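Local coordinates for protein induced by osmotic stress (PDB 5YWL) that probably reduces carbonyl substrates with NADPH, as a Rossmann-fold oxidoreductase of the dihydroflavonol-4-reductase subfamily classed as a cinnamyl-alcohol dehydrogenase, at residues V193-P198 against T234-R239; V241-L246 against L311-F316. The protein carries 1 engineered substitution. One frame throughout, in Å; residues are numbered along the deposited sequence.

Contact 1: V193-P198 against T234-R239; sequences VYIFGP and TFIDVR
Val193 leads into a parallel strand pair by laying CG2 against Ile236 CG2 at 3.8 Å, while its CG1 lies beside the Thr234 hydroxyl, hydrogen-bonded to Ser262. Tyr194 bonds to the two residues flanking Phe235: its N donates to Thr234 O (3.2 Å) and its O accepts from Ile236 N (3.0 Å). The NADP(+)-binding Ile195 lies alongside Ile236 and sets CG2, anti to its backbone N, against Val238 CB. Phe196 N donates to Ile236 O, and Phe196 O takes Val238 N of helix 238-250 at 2.8 Å. The Phe196 ring edge meets Phe235 CB, CD1 lying 3.4 Å away. Pro198 CD sits over one face of the Arg239 guanidinium, 3.6 Å from NH2. That group grips Asp237 side-on, NE to OD1 (2.8 Å) and NH2 to OD2; Asp237, the N-cap, also accepts Arg239 N on OD1, from the opposite face of the carboxylate plane to NE. A leucine in place of Arg239 would probably leave the buried Asp237 carboxylate without its charge partner. Strands 194-196 and 234-237 form a separate two-stranded parallel sheet, a beta-alpha-beta unit through helix 215-219, with helix 13-23 packing on Ile195 and Val238 and helix 318-330 on Phe196 and Phe235.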
ATOM      1  N   VAL A 193       0.576  -1.925   7.124  1.00  6.60           N
ATOM      2  CA  VAL A 193       1.641  -2.824   7.519  1.00  7.11           C
ATOM      3  C   VAL A 193       2.076  -3.777   6.373  1.00  6.54           C
ATOM      4  O   VAL A 193       1.947  -3.415   5.287  1.00  9.98           O
ATOM      5  CB  VAL A 193       1.274  -3.554   8.802  1.00 10.50           C
ATOM      6  CG1 VAL A 193       1.060  -2.586   9.939  1.00  7.39           C
ATOM      7  CG2 VAL A 193       0.123  -4.540   8.603  1.00  6.54           C
ATOM      8  N   TYR A 194       2.593  -4.952   6.646  1.00  6.68           N
ATOM      9  CA  TYR A 194       2.925  -5.893   5.575  1.00  9.11           C
ATOM     10  C   TYR A 194       1.624  -6.317   4.875  1.00  9.16           C
ATOM     11  O   TYR A 194       0.763  -6.815   5.499  1.00 10.01           O
ATOM     12  CB  TYR A 194       3.625  -7.150   6.087  1.00 10.66           C
ATOM     13  CG  TYR A 194       4.985  -6.986   6.757  1.00 22.67           C
ATOM     14  CD1 TYR A 194       5.113  -6.379   7.985  1.00 17.27           C
ATOM     15  CD2 TYR A 194       6.153  -7.449   6.133  1.00 28.68           C
ATOM     16  CE1 TYR A 194       6.353  -6.209   8.559  1.00 23.19           C
ATOM     17  CE2 TYR A 194       7.406  -7.306   6.729  1.00 27.38           C
ATOM     18  CZ  TYR A 194       7.490  -6.689   7.936  1.00 28.97           C
ATOM     19  OH  TYR A 194       8.685  -6.515   8.510  1.00 33.13           O
ATOM     20  N   ILE A 195       1.545  -6.125   3.593  1.00  5.60           N
ATOM     21  CA  ILE A 195       0.383  -6.493   2.846  1.00 10.00           C
ATOM     22  C   ILE A 195       0.460  -7.903   2.181  1.00 12.89           C
ATOM     23  O   ILE A 195       1.376  -8.203   1.479  1.00 11.56           O
ATOM     24  CB  ILE A 195      -0.017  -5.434   1.802  1.00  9.83           C
ATOM     25  CG1 ILE A 195      -0.121  -4.030   2.391  1.00  6.93           C
ATOM     26  CG2 ILE A 195      -1.278  -5.819   1.102  1.00  9.25           C
ATOM     27  CD1 ILE A 195      -0.439  -3.004   1.375  1.00  7.05           C
ATOM     28  N   PHE A 196      -0.550  -8.699   2.439  1.00 13.16           N
ATOM     29  CA  PHE A 196      -0.763 -10.034   1.905  1.00 13.04           C
ATOM     30  C   PHE A 196      -2.116 -10.094   1.205  1.00 12.75           C
ATOM     31  O   PHE A 196      -2.982  -9.325   1.452  1.00  9.42           O
ATOM     32  CB  PHE A 196      -0.817 -11.076   2.999  1.00 13.34           C
ATOM     33  CG  PHE A 196       0.469 -11.362   3.697  1.00 18.45           C
ATOM     34  CD1 PHE A 196       0.733 -10.815   4.906  1.00 21.36           C
ATOM     35  CD2 PHE A 196       1.294 -12.319   3.251  1.00 26.03           C
ATOM     36  CE1 PHE A 196       1.860 -11.086   5.606  1.00 18.69           C
ATOM     37  CE2 PHE A 196       2.423 -12.641   3.950  1.00 31.91           C
ATOM     38  CZ  PHE A 196       2.718 -11.980   5.132  1.00 24.29           C
ATOM     39  N   GLY A 197      -2.275 -11.073   0.346  1.00 12.03           N
ATOM     40  CA  GLY A 197      -3.492 -11.289  -0.350  1.00  9.25           C
ATOM     41  C   GLY A 197      -3.417 -11.449  -1.835  1.00 14.52           C
ATOM     42  O   GLY A 197      -2.459 -11.134  -2.428  1.00 11.68           O
ATOM     43  N   PRO A 198      -4.477 -11.976  -2.444  1.00 16.63           N
ATOM     44  CA  PRO A 198      -4.483 -12.261  -3.881  1.00 16.73           C
ATOM     45  C   PRO A 198      -4.419 -10.996  -4.678  1.00 15.32           C
ATOM     46  O   PRO A 198      -4.747  -9.969  -4.215  1.00 13.95           O
ATOM     47  CB  PRO A 198      -5.837 -12.870  -4.102  1.00 13.32           C
ATOM     48  CG  PRO A 198      -6.665 -12.236  -3.082  1.00 14.80           C
ATOM     49  CD  PRO A 198      -5.810 -12.140  -1.891  1.00 12.10           C
ATOM     50  N   THR A 234       3.310  -7.284  11.715  1.00  9.98           N
ATOM     51  CA  THR A 234       1.881  -7.329  11.510  1.00 12.68           C
ATOM     52  C   THR A 234       1.487  -7.394  10.048  1.00  9.37           C
ATOM     53  O   THR A 234       2.119  -6.864   9.227  1.00  8.15           O
ATOM     54  CB  THR A 234       1.098  -6.172  12.179  1.00 10.80           C
ATOM     55  OG1 THR A 234       1.518  -4.922  11.700  1.00 15.17           O
ATOM     56  CG2 THR A 234       1.232  -6.190  13.582  1.00 16.01           C
ATOM     57  N   PHE A 235       0.400  -8.045   9.778  1.00  7.25           N
ATOM     58  CA  PHE A 235      -0.121  -8.144   8.445  1.00  7.79           C
ATOM     59  C   PHE A 235      -1.441  -7.382   8.332  1.00  7.16           C
ATOM     60  O   PHE A 235      -2.089  -7.195   9.292  1.00  9.08           O
ATOM     61  CB  PHE A 235      -0.239  -9.631   7.972  1.00 11.43           C
ATOM     62  CG  PHE A 235      -1.669 -10.150   7.846  1.00  8.40           C
ATOM     63  CD1 PHE A 235      -2.347 -10.567   8.933  1.00  8.01           C
ATOM     64  CD2 PHE A 235      -2.330 -10.045   6.676  1.00  8.05           C
ATOM     65  CE1 PHE A 235      -3.665 -10.965   8.838  1.00  7.93           C
ATOM     66  CE2 PHE A 235      -3.630 -10.418   6.552  1.00  6.64           C
ATOM     67  CZ  PHE A 235      -4.303 -10.895   7.647  1.00  7.73           C
ATOM     68  N   ILE A 236      -1.805  -7.110   7.103  1.00  5.60           N
ATOM     69  CA  ILE A 236      -3.099  -6.714   6.645  1.00  6.17           C
ATOM     70  C   ILE A 236      -3.398  -7.220   5.244  1.00  6.22           C
ATOM     71  O   ILE A 236      -2.559  -7.242   4.451  1.00  8.22           O
ATOM     72  CB  ILE A 236      -3.225  -5.153   6.677  1.00  5.86           C
ATOM     73  CG1 ILE A 236      -4.657  -4.691   6.443  1.00  5.05           C
ATOM     74  CG2 ILE A 236      -2.328  -4.516   5.682  1.00  4.32           C
ATOM     75  CD1 ILE A 236      -5.670  -5.072   7.468  1.00  5.95           C
ATOM     76  N   ASP A 237      -4.616  -7.586   4.971  1.00  7.38           N
ATOM     77  CA  ASP A 237      -5.037  -8.043   3.644  1.00  6.85           C
ATOM     78  C   ASP A 237      -5.192  -6.900   2.656  1.00  6.99           C
ATOM     79  O   ASP A 237      -5.762  -5.907   2.965  1.00  5.78           O
ATOM     80  CB  ASP A 237      -6.311  -8.888   3.694  1.00  7.50           C
ATOM     81  CG  ASP A 237      -6.625  -9.582   2.365  1.00 10.70           C
ATOM     82  OD1 ASP A 237      -7.173  -8.972   1.499  1.00  8.47           O
ATOM     83  OD2 ASP A 237      -6.321 -10.715   2.269  1.00  9.01           O
ATOM     84  N   VAL A 238      -4.747  -7.118   1.447  1.00  6.21           N
ATOM     85  CA  VAL A 238      -4.811  -6.100   0.424  1.00  7.73           C
ATOM     86  C   VAL A 238      -6.252  -5.609   0.175  1.00  8.58           C
ATOM     87  O   VAL A 238      -6.446  -4.523  -0.142  1.00  8.87           O
ATOM     88  CB  VAL A 238      -4.149  -6.498  -0.887  1.00  7.07           C
ATOM     89  CG1 VAL A 238      -4.840  -7.674  -1.529  1.00  7.64           C
ATOM     90  CG2 VAL A 238      -4.141  -5.343  -1.841  1.00  6.24           C
ATOM     91  N   ARG A 239      -7.202  -6.487   0.319  1.00  6.74           N
ATOM     92  CA  ARG A 239      -8.591  -6.141   0.164  1.00 10.42           C
ATOM     93  C   ARG A 239      -9.090  -5.145   1.246  1.00  9.36           C
ATOM     94  O   ARG A 239      -9.816  -4.284   0.969  1.00  8.53           O
ATOM     95  CB  ARG A 239      -9.471  -7.404  -0.007  1.00  8.78           C
ATOM     96  CG  ARG A 239      -9.163  -8.230  -1.286  1.00 12.30           C
ATOM     97  CD  ARG A 239      -9.568  -9.686  -1.212  1.00  9.86           C
ATOM     98  NE  ARG A 239      -8.814 -10.440  -0.287  1.00 10.55           N
ATOM     99  CZ  ARG A 239      -8.917 -11.739  -0.104  1.00 13.78           C
ATOM    100  NH1 ARG A 239      -9.753 -12.449  -0.814  1.00 11.64           N
ATOM    101  NH2 ARG A 239      -8.164 -12.338   0.770  1.00 11.67           N
TER

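Contact 2: V241-L246 against L311-F316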
ATOM      1  N   VAL A 241      -7.063  -3.081   2.883  1.00  6.04           N
ATOM      2  CA  VAL A 241      -6.401  -1.836   2.584  1.00  9.12           C
ATOM      3  C   VAL A 241      -7.196  -1.034   1.518  1.00 11.07           C
ATOM      4  O   VAL A 241      -7.337   0.132   1.616  1.00  7.35           O
ATOM      5  CB  VAL A 241      -4.911  -1.997   2.198  1.00  7.05           C
ATOM      6  CG1 VAL A 241      -4.310  -0.688   1.793  1.00  4.80           C
ATOM      7  CG2 VAL A 241      -4.103  -2.644   3.295  1.00  4.68           C
ATOM      8  N   ALA A 242      -7.680  -1.758   0.519  1.00  7.36           N
ATOM      9  CA  ALA A 242      -8.455  -1.182  -0.525  1.00  9.95           C
ATOM     10  C   ALA A 242      -9.750  -0.589  -0.003  1.00  8.20           C
ATOM     11  O   ALA A 242     -10.038   0.475  -0.284  1.00  7.16           O
ATOM     12  CB  ALA A 242      -8.735  -2.165  -1.635  1.00 10.97           C
ATOM     13  N   LYS A 243     -10.430  -1.331   0.824  1.00  8.86           N
ATOM     14  CA  LYS A 243     -11.616  -0.896   1.477  1.00 10.26           C
ATOM     15  C   LYS A 243     -11.370   0.310   2.358  1.00 10.11           C
ATOM     16  O   LYS A 243     -12.169   1.108   2.429  1.00 11.76           O
ATOM     17  CB  LYS A 243     -12.270  -2.008   2.242  1.00 10.84           C
ATOM     18  CG  LYS A 243     -13.247  -2.761   1.386  1.00 12.13           C
ATOM     19  CD  LYS A 243     -13.300  -4.240   1.573  1.00 20.78           C
ATOM     20  CE  LYS A 243     -13.464  -4.729   2.977  1.00 16.39           C
ATOM     21  NZ  LYS A 243     -13.999  -6.068   3.077  1.00 21.56           N
ATOM     22  N   ALA A 244     -10.223   0.380   2.983  1.00  9.73           N
ATOM     23  CA  ALA A 244      -9.817   1.543   3.727  1.00  9.15           C
ATOM     24  C   ALA A 244      -9.659   2.748   2.827  1.00 11.17           C
ATOM     25  O   ALA A 244      -9.992   3.809   3.212  1.00  9.27           O
ATOM     26  CB  ALA A 244      -8.557   1.286   4.519  1.00  7.87           C
ATOM     27  N   HIS A 245      -9.149   2.551   1.629  1.00  8.96           N
ATOM     28  CA  HIS A 245      -9.032   3.651   0.693  1.00  8.95           C
ATOM     29  C   HIS A 245     -10.427   4.194   0.317  1.00 11.28           C
ATOM     30  O   HIS A 245     -10.599   5.334   0.212  1.00 10.04           O
ATOM     31  CB  HIS A 245      -8.168   3.344  -0.534  1.00  8.55           C
ATOM     32  CG  HIS A 245      -6.695   3.403  -0.288  1.00  8.34           C
ATOM     33  ND1 HIS A 245      -6.025   2.489   0.475  1.00  9.10           N
ATOM     34  CD2 HIS A 245      -5.777   4.293  -0.675  1.00  7.10           C
ATOM     35  CE1 HIS A 245      -4.754   2.787   0.511  1.00  7.23           C
ATOM     36  NE2 HIS A 245      -4.578   3.876  -0.185  1.00  8.08           N
ATOM     37  N   LEU A 246     -11.377   3.301   0.135  1.00 10.97           N
ATOM     38  CA  LEU A 246     -12.731   3.661  -0.210  1.00 10.94           C
ATOM     39  C   LEU A 246     -13.392   4.505   0.873  1.00 11.64           C
ATOM     40  O   LEU A 246     -13.784   5.571   0.621  1.00 11.69           O
ATOM     41  CB  LEU A 246     -13.565   2.410  -0.404  1.00 11.12           C
ATOM     42  CG  LEU A 246     -15.036   2.638  -0.691  1.00 14.59           C
ATOM     43  CD1 LEU A 246     -15.153   3.412  -1.982  1.00 19.30           C
ATOM     44  CD2 LEU A 246     -15.848   1.357  -0.684  1.00 18.15           C
ATOM     45  N   LEU A 311     -13.716   2.786   9.835  1.00 13.02           N
ATOM     46  CA  LEU A 311     -13.882   1.775   8.821  1.00 12.73           C
ATOM     47  C   LEU A 311     -15.170   1.001   8.929  1.00 14.60           C
ATOM     48  O   LEU A 311     -15.861   0.895   8.028  1.00 14.64           O
ATOM     49  CB  LEU A 311     -12.707   0.811   8.807  1.00 12.57           C
ATOM     50  CG  LEU A 311     -11.345   1.309   8.379  1.00 11.49           C
ATOM     51  CD1 LEU A 311     -10.299   0.208   8.342  1.00  7.96           C
ATOM     52  CD2 LEU A 311     -11.441   2.100   7.113  1.00  8.98           C
ATOM     53  N   GLY A 312     -15.447   0.519  10.098  1.00 14.09           N
ATOM     54  CA  GLY A 312     -16.635  -0.198  10.373  1.00 17.10           C
ATOM     55  C   GLY A 312     -16.774  -1.538   9.688  1.00 20.61           C
ATOM     56  O   GLY A 312     -17.848  -1.940   9.500  1.00 23.88           O
ATOM     57  N   PHE A 313     -15.700  -2.199   9.315  1.00 16.30           N
ATOM     58  CA  PHE A 313     -15.758  -3.552   8.861  1.00 15.34           C
ATOM     59  C   PHE A 313     -14.732  -4.410   9.551  1.00 17.38           C
ATOM     60  O   PHE A 313     -13.834  -3.923  10.130  1.00 13.75           O
ATOM     61  CB  PHE A 313     -15.675  -3.638   7.359  1.00 13.34           C
ATOM     62  CG  PHE A 313     -14.452  -3.073   6.783  1.00 13.69           C
ATOM     63  CD1 PHE A 313     -13.288  -3.777   6.782  1.00 14.43           C
ATOM     64  CD2 PHE A 313     -14.461  -1.836   6.235  1.00 13.85           C
ATOM     65  CE1 PHE A 313     -12.160  -3.263   6.209  1.00 11.97           C
ATOM     66  CE2 PHE A 313     -13.349  -1.305   5.685  1.00 12.87           C
ATOM     67  CZ  PHE A 313     -12.192  -2.026   5.673  1.00 11.47           C
ATOM     68  N   GLU A 314     -14.904  -5.702   9.481  1.00 14.88           N
ATOM     69  CA  GLU A 314     -13.937  -6.619  10.041  1.00 20.32           C
ATOM     70  C   GLU A 314     -12.934  -7.116   8.976  1.00 13.59           C
ATOM     71  O   GLU A 314     -13.266  -7.243   7.866  1.00 15.51           O
ATOM     72  CB  GLU A 314     -14.603  -7.754  10.788  1.00 19.21           C
ATOM     73  CG  GLU A 314     -15.365  -7.276  11.995  1.00 27.54           C
ATOM     74  CD  GLU A 314     -14.438  -6.684  13.047  1.00 35.84           C
ATOM     75  OE1 GLU A 314     -13.754  -7.439  13.748  1.00 33.16           O
ATOM     76  OE2 GLU A 314     -14.333  -5.464  13.111  1.00 35.09           O
ATOM     77  N   TYR A 315     -11.713  -7.324   9.377  1.00 12.34           N
ATOM     78  CA  TYR A 315     -10.629  -7.700   8.517  1.00 12.20           C
ATOM     79  C   TYR A 315     -10.598  -9.221   8.097  1.00 10.29           C
ATOM     80  O   TYR A 315     -11.008 -10.050   8.816  1.00  7.89           O
ATOM     81  CB  TYR A 315      -9.318  -7.309   9.187  1.00  7.92           C
ATOM     82  CG  TYR A 315      -9.045  -5.821   9.368  1.00  9.31           C
ATOM     83  CD1 TYR A 315      -9.526  -4.902   8.519  1.00  9.40           C
ATOM     84  CD2 TYR A 315      -8.272  -5.377  10.391  1.00  9.10           C
ATOM     85  CE1 TYR A 315      -9.259  -3.557   8.679  1.00 11.54           C
ATOM     86  CE2 TYR A 315      -8.004  -4.054  10.564  1.00 10.98           C
ATOM     87  CZ  TYR A 315      -8.477  -3.143   9.702  1.00 10.55           C
ATOM     88  OH  TYR A 315      -8.216  -1.847   9.875  1.00 10.17           O
ATOM     89  N   PHE A 316     -10.040  -9.513   6.939  1.00  9.85           N
ATOM     90  CA  PHE A 316      -9.633 -10.870   6.612  1.00 11.56           C
ATOM     91  C   PHE A 316      -8.607 -11.380   7.658  1.00 11.52           C
ATOM     92  O   PHE A 316      -7.709 -10.709   7.991  1.00  8.67           O
ATOM     93  CB  PHE A 316      -8.968 -10.903   5.259  1.00  8.47           C
ATOM     94  CG  PHE A 316      -9.888 -10.762   4.127  1.00 11.47           C
ATOM     95  CD1 PHE A 316     -10.265  -9.536   3.683  1.00 11.36           C
ATOM     96  CD2 PHE A 316     -10.418 -11.854   3.533  1.00 13.64           C
ATOM     97  CE1 PHE A 316     -11.104  -9.414   2.629  1.00 11.26           C
ATOM     98  CE2 PHE A 316     -11.264 -11.739   2.458  1.00 14.68           C
ATOM     99  CZ  PHE A 316     -11.595 -10.517   2.000  1.00 13.71           C
TER
HETATM  100  O   HOH W   1     -12.733  -7.609   5.286  1.00 11.71           O
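Lys243 is bent at its second and third torsions (chi2 141°, chi3 51°), a double bend that folds its chain over the ring of Phe313, whose CG stands between the backbone N and the carbonyl carbon. The lysine covers the ring in two places. Near the root, CB presses on the far end of the phenyl group, 3.4 Å from CZ; farther out, CE lies above one face, 3.9 Å from the ring centroid, in a CH-pi contact. The ammonium group follows on the same face, with NZ 4.8 Å from the centroid of the Phe313 ring and 24° off its normal, a cation-pi geometry. A water extends the grip: it accepts from Lys243 NZ at 3.0 Å and donates to Glu314 O at 2.7 Å, bridging the lysine to the backbone beyond the ring. NZ also has a long, weak ion pair with Asp240, one turn back.

The contact joins helix 238-250, which belongs to the Rossmann-type family region, to the connection between helices 305-311 and 318-330. At the start of that connection Gly312, with positive phi, is the first residue to leave helix 305-311. Just before it, Leu311 lies with CD2 against Ala244, 3.8 Å from CA and 4.0 Å from CB, and the small alanine lets the branch come close to the helix backbone. Leu261 of strand 258-261 touches both Ala244 and Leu311. Ala244 N lies at the ring edge of Phe313, near its plane, beside CZ. Along the inner side of the helix, His245 ND1 donates to Val241 O in a nearly straight bond, in the plane of the imidazole but above that of the carbonyl, and NE2 is hydrogen-bonded to Thr123.

In the fold
Helix 238-250 ties the two contacts together: contact 1 supplies its first residues and N-cap, contact 2 the next turns. Their centres lie 11 Å apart, and they meet directly. Phe316, the last residue of contact 2, makes a cation-pi interaction with Arg239, CE2 lying 3.5 Å from CZ of Arg239, while its carbonyl O touches Phe235 CZ at 3.4 Å. Ile236 CG2 packs on Val241 CG2 at 3.5 Å. Contact 1 is the one at the cofactor site: it holds Ile195, and the Val238 side chain is about 3 Å from that of Tyr13, another NADP(+)-binding residue. Contact 2 is farther off, the Ala244 side chain being about 8 Å from that of Leu14.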